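Local coordinates for reducing-end xylose-releasing exo-oligoxylanase Rex8A (Paenibacillus barcinonensis, PDB 6SUD), which hydrolyses short xylooligosaccharides from their reducing ends, releasing single xylose units during xylan breakdown, at residues R226-L239 against K282-F296. The protein carries 1 engineered substitution. Residues are numbered along the deposited sequence; the frame is centred on the assembly and turned at random.
Sequences RAYLRTACHPVTGL and KDPWQVQQSNRIQAF. With EDO (1,2-ethanediol), chain E.
D283 OD2 is gripped from two directions: R230 NH1 forms a salt bridge to it at 2.8 Å, and a water donates a second hydrogen bond. The arginine comes in from above the carboxylate, 72° out of its plane, while the acid lies at the edge of the guanidinium, and the two planes are at right angles. The same water also donates to R226 O and accepts from Q286 NE2, which also bonds to D276. OD1 of D283 accepts from W285 N, a capping bond at the turn that leads into the helix. R230 CG lies over the W285 indole, 3.9 Å from the centroid of the six-membered ring in a CH-pi contact, and the bend at chi3 (-76°) beyond it turns the guanidinium to the acid. Q289 CB backs the opposite face of the indole, and C233 CB meets its edge at CZ2. In the (alpha/alpha)6 barrel of this glycoside hydrolase family 8 enzyme, the contact lays the end of helix 215-232 and the turn after it along helix 285-297, segments 226-232 and 285-296 being inclined at 34°. L229 sits about 11 Å, side chain to side chain, from D265, the probable proton acceptor. From within its helix, Q289, bent at chi2, sends NE2 to G238 O in the turn past helix 226-232, 2.6 Å away and nearly straight, in the plane of both groups and on a carbonyl lone pair. Its OE1 takes a water that also donates to H234 O and accepts from R292 NH1. P235 O lies over a face of the R292 guanidinium, 3.1 Å from NE but too badly angled for a hydrogen bond. Further along, L239 CD1 rests on one face of the F296 ring, and CD2 reaches I293 CG1 at 4.1 Å.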
loop_
_atom_site.group_PDB
_atom_site.type_symbol
_atom_site.label_atom_id
_atom_site.label_comp_id
_atom_site.label_asym_id
_atom_site.label_seq_id
_atom_site.Cartn_x
_atom_site.Cartn_y
_atom_site.Cartn_z
ATOM N N ARG A 226 -2.069 -15.082 1.446
ATOM C CA ARG A 226 -0.707 -15.633 1.232
ATOM C C ARG A 226 -0.790 -16.693 0.128
ATOM O O ARG A 226 0.041 -16.655 -0.792
ATOM C CB ARG A 226 -0.105 -16.203 2.516
ATOM C CG ARG A 226 0.045 -15.181 3.635
ATOM C CD ARG A 226 1.039 -15.573 4.706
ATOM N NE ARG A 226 1.247 -14.466 5.629
ATOM C CZ ARG A 226 0.593 -14.316 6.778
ATOM N NH1 ARG A 226 -0.276 -15.233 7.170
ATOM N NH2 ARG A 226 0.822 -13.266 7.539
ATOM N N ALA A 227 -1.757 -17.606 0.222
ATOM C CA ALA A 227 -2.007 -18.639 -0.806
ATOM C C ALA A 227 -2.250 -17.982 -2.161
ATOM O O ALA A 227 -1.691 -18.471 -3.135
ATOM C CB ALA A 227 -3.199 -19.497 -0.459
ATOM N N TYR A 228 -3.094 -16.946 -2.203
ATOM C CA TYR A 228 -3.484 -16.232 -3.440
ATOM C C TYR A 228 -2.260 -15.636 -4.136
ATOM O O TYR A 228 -2.087 -15.863 -5.350
ATOM C CB TYR A 228 -4.458 -15.094 -3.155
ATOM C CG TYR A 228 -4.943 -14.407 -4.401
ATOM C CD1 TYR A 228 -5.776 -15.079 -5.267
ATOM C CD2 TYR A 228 -4.566 -13.114 -4.742
ATOM C CE1 TYR A 228 -6.252 -14.495 -6.421
ATOM C CE2 TYR A 228 -5.053 -12.501 -5.887
ATOM C CZ TYR A 228 -5.894 -13.204 -6.737
ATOM O OH TYR A 228 -6.408 -12.676 -7.881
ATOM N N LEU A 229 -1.392 -14.947 -3.410
ATOM C CA LEU A 229 -0.171 -14.387 -4.071
ATOM C C LEU A 229 0.712 -15.509 -4.597
ATOM O O LEU A 229 1.368 -15.275 -5.596
ATOM C CB LEU A 229 0.619 -13.468 -3.144
ATOM C CG LEU A 229 -0.235 -12.308 -2.657
ATOM C CD1 LEU A 229 0.307 -11.694 -1.389
ATOM C CD2 LEU A 229 -0.461 -11.302 -3.764
ATOM N N ARG A 230 0.712 -16.697 -3.986
ATOM C CA ARG A 230 1.491 -17.825 -4.576
ATOM C C ARG A 230 0.912 -18.186 -5.954
ATOM O O ARG A 230 1.683 -18.693 -6.753
ATOM C CB ARG A 230 1.511 -19.047 -3.652
ATOM C CG ARG A 230 2.179 -18.782 -2.309
ATOM C CD ARG A 230 2.560 -20.038 -1.541
ATOM N NE ARG A 230 1.422 -20.700 -0.904
ATOM C CZ ARG A 230 0.928 -20.392 0.298
ATOM N NH1 ARG A 230 1.448 -19.405 1.007
ATOM N NH2 ARG A 230 -0.100 -21.065 0.786
ATOM N N THR A 231 -0.386 -17.970 -6.205
ATOM C CA THR A 231 -1.068 -18.320 -7.488
ATOM C C THR A 231 -0.970 -17.178 -8.501
ATOM O O THR A 231 -0.979 -17.484 -9.714
ATOM C CB THR A 231 -2.541 -18.710 -7.293
ATOM O OG1 THR A 231 -3.286 -17.549 -6.911
ATOM C CG2 THR A 231 -2.707 -19.819 -6.278
ATOM N N ALA A 232 -0.864 -15.920 -8.054
ATOM C CA ALA A 232 -0.882 -14.740 -8.955
ATOM C C ALA A 232 0.513 -14.454 -9.498
ATOM O O ALA A 232 0.603 -13.888 -10.608
ATOM C CB ALA A 232 -1.418 -13.519 -8.250
ATOM N N CYS A 233 1.562 -14.775 -8.747
ATOM C CA CYS A 233 2.938 -14.382 -9.155
ATOM C C CYS A 233 3.550 -15.415 -10.101
ATOM O O CYS A 233 3.516 -16.602 -9.775
ATOM C CB CYS A 233 3.838 -14.221 -7.947
ATOM S SG CYS A 233 3.346 -12.811 -6.936
ATOM N N HIS A 234 4.145 -14.951 -11.193
ATOM C CA HIS A 234 4.732 -15.804 -12.253
ATOM C C HIS A 234 5.882 -16.607 -11.648
ATOM O O HIS A 234 6.705 -16.077 -10.911
ATOM C CB HIS A 234 5.110 -14.979 -13.479
ATOM C CG HIS A 234 5.413 -15.855 -14.634
ATOM N ND1 HIS A 234 6.646 -16.450 -14.770
ATOM C CD2 HIS A 234 4.628 -16.308 -15.634
ATOM C CE1 HIS A 234 6.612 -17.236 -15.838
ATOM N NE2 HIS A 234 5.380 -17.171 -16.385
ATOM N N PRO A 235 5.941 -17.928 -11.884
ATOM C CA PRO A 235 6.899 -18.783 -11.181
ATOM C C PRO A 235 8.355 -18.700 -11.655
ATOM O O PRO A 235 9.225 -19.176 -10.933
ATOM C CB PRO A 235 6.373 -20.211 -11.410
ATOM C CG PRO A 235 4.998 -20.046 -12.000
ATOM C CD PRO A 235 4.996 -18.704 -12.703
ATOM N N VAL A 236 8.592 -18.079 -12.815
ATOM C CA VAL A 236 9.962 -17.807 -13.350
ATOM C C VAL A 236 10.364 -16.354 -13.025
ATOM O O VAL A 236 11.437 -16.138 -12.441
ATOM C CB VAL A 236 10.075 -18.110 -14.860
ATOM C CG1 VAL A 236 11.421 -17.697 -15.425
ATOM C CG2 VAL A 236 9.832 -19.561 -15.175
ATOM N N THR A 237 9.516 -15.385 -13.360
ATOM C CA THR A 237 9.867 -13.940 -13.374
ATOM C C THR A 237 9.514 -13.271 -12.038
ATOM O O THR A 237 10.125 -12.249 -11.727
ATOM C CB THR A 237 9.125 -13.266 -14.528
ATOM O OG1 THR A 237 7.747 -13.399 -14.167
ATOM C CG2 THR A 237 9.410 -13.891 -15.880
ATOM N N GLY A 238 8.554 -13.828 -11.295
ATOM C CA GLY A 238 7.998 -13.239 -10.060
ATOM C C GLY A 238 7.012 -12.111 -10.341
ATOM O O GLY A 238 6.516 -11.530 -9.359
ATOM N N LEU A 239 6.746 -11.810 -11.618
ATOM C CA LEU A 239 5.823 -10.720 -12.025
ATOM C C LEU A 239 4.374 -11.185 -11.886
ATOM O O LEU A 239 4.089 -12.368 -12.128
ATOM C CB LEU A 239 6.052 -10.321 -13.482
ATOM C CG LEU A 239 7.468 -9.910 -13.873
ATOM C CD1 LEU A 239 7.521 -9.649 -15.356
ATOM C CD2 LEU A 239 7.941 -8.691 -13.100
ATOM N N LYS A 282 6.192 -16.028 7.888
ATOM C CA LYS A 282 5.288 -17.215 7.902
ATOM C C LYS A 282 5.414 -18.078 6.638
ATOM O O LYS A 282 5.214 -19.315 6.765
ATOM C CB LYS A 282 3.832 -16.795 8.097
ATOM C CG LYS A 282 3.440 -16.536 9.541
ATOM C CD LYS A 282 1.965 -16.240 9.694
ATOM C CE LYS A 282 1.443 -16.424 11.104
ATOM N NZ LYS A 282 1.626 -15.193 11.913
ATOM N N ASP A 283 5.661 -17.485 5.469
ATOM C CA ASP A 283 5.639 -18.210 4.169
ATOM C C ASP A 283 6.991 -18.037 3.483
ATOM O O ASP A 283 7.263 -17.007 2.852
ATOM C CB ASP A 283 4.482 -17.771 3.260
ATOM C CG ASP A 283 4.516 -18.475 1.908
ATOM O OD1 ASP A 283 5.209 -19.479 1.787
ATOM O OD2 ASP A 283 3.851 -18.033 1.016
ATOM N N PRO A 284 7.859 -19.072 3.559
ATOM C CA PRO A 284 9.205 -18.983 2.989
ATOM C C PRO A 284 9.227 -18.937 1.452
ATOM O O PRO A 284 10.260 -18.592 0.886
ATOM C CB PRO A 284 9.946 -20.200 3.592
ATOM C CG PRO A 284 8.855 -21.165 4.037
ATOM C CD PRO A 284 7.570 -20.369 4.189
ATOM N N TRP A 285 8.103 -19.208 0.780
ATOM C CA TRP A 285 8.008 -18.939 -0.684
ATOM C C TRP A 285 8.306 -17.452 -0.921
ATOM O O TRP A 285 8.774 -17.096 -2.025
ATOM C CB TRP A 285 6.644 -19.345 -1.247
ATOM C CG TRP A 285 6.288 -18.740 -2.570
ATOM C CD1 TRP A 285 6.483 -19.282 -3.809
ATOM C CD2 TRP A 285 5.647 -17.468 -2.791
ATOM N NE1 TRP A 285 6.001 -18.442 -4.773
ATOM C CE2 TRP A 285 5.474 -17.323 -4.177
ATOM C CE3 TRP A 285 5.190 -16.447 -1.950
ATOM C CZ2 TRP A 285 4.887 -16.191 -4.739
ATOM C CZ3 TRP A 285 4.603 -15.331 -2.496
ATOM C CH2 TRP A 285 4.457 -15.206 -3.880
ATOM N N GLN A 286 8.025 -16.603 0.072
ATOM C CA GLN A 286 8.165 -15.129 -0.051
ATOM C C GLN A 286 9.625 -14.771 -0.358
ATOM O O GLN A 286 9.881 -13.845 -1.174
ATOM C CB GLN A 286 7.609 -14.438 1.196
ATOM C CG GLN A 286 6.096 -14.582 1.307
ATOM C CD GLN A 286 5.510 -13.906 2.521
ATOM O OE1 GLN A 286 6.206 -13.610 3.497
ATOM N NE2 GLN A 286 4.203 -13.688 2.472
ATOM N N VAL A 287 10.563 -15.519 0.219
ATOM C CA VAL A 287 12.018 -15.296 -0.018
ATOM C C VAL A 287 12.308 -15.574 -1.492
ATOM O O VAL A 287 12.949 -14.755 -2.114
ATOM C CB VAL A 287 12.864 -16.146 0.946
ATOM C CG1 VAL A 287 14.340 -16.158 0.582
ATOM C CG2 VAL A 287 12.663 -15.684 2.384
ATOM N N GLN A 288 11.795 -16.681 -2.039
ATOM C CA GLN A 288 12.062 -17.080 -3.443
ATOM C C GLN A 288 11.380 -16.085 -4.393
ATOM O O GLN A 288 12.043 -15.667 -5.346
ATOM C CB GLN A 288 11.702 -18.555 -3.654
ATOM C CG GLN A 288 12.490 -19.506 -2.748
ATOM C CD GLN A 288 13.983 -19.274 -2.708
ATOM O OE1 GLN A 288 14.599 -18.856 -3.695
ATOM N NE2 GLN A 288 14.594 -19.516 -1.561
ATOM N N GLN A 289 10.134 -15.686 -4.118
ATOM C CA GLN A 289 9.388 -14.668 -4.898
ATOM C C GLN A 289 10.214 -13.380 -4.946
ATOM O O GLN A 289 10.384 -12.831 -6.028
ATOM C CB GLN A 289 8.008 -14.394 -4.298
ATOM C CG GLN A 289 7.352 -13.120 -4.812
ATOM C CD GLN A 289 7.095 -13.120 -6.295
ATOM O OE1 GLN A 289 7.030 -14.166 -6.937
ATOM N NE2 GLN A 289 6.964 -11.925 -6.855
ATOM N N SER A 290 10.715 -12.917 -3.800
ATOM C CA SER A 290 11.564 -11.703 -3.727
ATOM C C SER A 290 12.842 -11.888 -4.569
ATOM O O SER A 290 13.178 -10.972 -5.321
ATOM C CB SER A 290 11.838 -11.339 -2.298
ATOM O OG SER A 290 10.609 -11.157 -1.600
ATOM N N ASN A 291 13.543 -13.009 -4.443
ATOM C CA ASN A 291 14.767 -13.308 -5.244
ATOM C C ASN A 291 14.448 -13.250 -6.753
ATOM O O ASN A 291 15.296 -12.758 -7.526
ATOM C CB ASN A 291 15.362 -14.671 -4.871
ATOM C CG ASN A 291 15.932 -14.723 -3.467
ATOM O OD1 ASN A 291 16.242 -13.699 -2.874
ATOM N ND2 ASN A 291 16.091 -15.913 -2.920
ATOM N N ARG A 292 13.297 -13.793 -7.163
ATOM C CA ARG A 292 12.912 -13.938 -8.592
ATOM C C ARG A 292 12.696 -12.571 -9.208
ATOM O O ARG A 292 13.307 -12.300 -10.266
ATOM C CB ARG A 292 11.620 -14.732 -8.793
ATOM C CG ARG A 292 11.825 -16.214 -8.596
ATOM C CD ARG A 292 10.689 -17.097 -9.047
ATOM N NE ARG A 292 11.026 -18.430 -8.543
ATOM C CZ ARG A 292 10.331 -19.140 -7.655
ATOM N NH1 ARG A 292 9.189 -18.688 -7.158
ATOM N NH2 ARG A 292 10.766 -20.332 -7.289
ATOM N N ILE A 293 11.875 -11.740 -8.569
ATOM C CA ILE A 293 11.586 -10.408 -9.170
ATOM C C ILE A 293 12.882 -9.595 -9.193
ATOM O O ILE A 293 13.101 -8.923 -10.200
ATOM C CB ILE A 293 10.399 -9.688 -8.507
ATOM C CG1 ILE A 293 9.804 -8.674 -9.487
ATOM C CG2 ILE A 293 10.776 -9.086 -7.165
ATOM C CD1 ILE A 293 8.578 -7.940 -8.982
ATOM N N GLN A 294 13.744 -9.690 -8.171
ATOM C CA GLN A 294 15.033 -8.934 -8.178
ATOM C C GLN A 294 15.942 -9.470 -9.288
ATOM O O GLN A 294 16.561 -8.673 -9.972
ATOM C CB GLN A 294 15.723 -8.976 -6.818
ATOM C CG GLN A 294 15.140 -7.966 -5.842
ATOM C CD GLN A 294 15.951 -7.848 -4.578
ATOM O OE1 GLN A 294 16.806 -8.683 -4.269
ATOM N NE2 GLN A 294 15.700 -6.778 -3.845
ATOM N N ALA A 295 16.033 -10.789 -9.441
ATOM C CA ALA A 295 16.768 -11.430 -10.552
ATOM C C ALA A 295 16.223 -10.902 -11.887
ATOM O O ALA A 295 17.049 -10.569 -12.767
ATOM C CB ALA A 295 16.664 -12.927 -10.447
ATOM N N PHE A 296 14.890 -10.813 -12.041
ATOM C CA PHE A 296 14.256 -10.360 -13.309
ATOM C C PHE A 296 14.764 -8.958 -13.666
ATOM O O PHE A 296 15.067 -8.749 -14.838
ATOM C CB PHE A 296 12.723 -10.374 -13.279
ATOM C CG PHE A 296 12.121 -9.976 -14.605
ATOM C CD1 PHE A 296 12.040 -10.872 -15.668
ATOM C CD2 PHE A 296 11.695 -8.681 -14.814
ATOM C CE1 PHE A 296 11.518 -10.472 -16.892
ATOM C CE2 PHE A 296 11.208 -8.271 -16.047
ATOM C CZ PHE A 296 11.101 -9.175 -17.076
HETATM C C1 EDO E . -6.752 -18.340 -5.398
HETATM O O1 EDO E . -5.773 -18.723 -6.333
HETATM C C2 EDO E . -6.348 -18.410 -4.001
HETATM O O2 EDO E . -5.307 -19.321 -3.706
HETATM O O HOH W 1 2.563 -15.464 0.450
HETATM O O HOH W 2 7.339 -16.502 -8.116
HETATM O O HOH W 3 13.641 -14.285 -12.288
#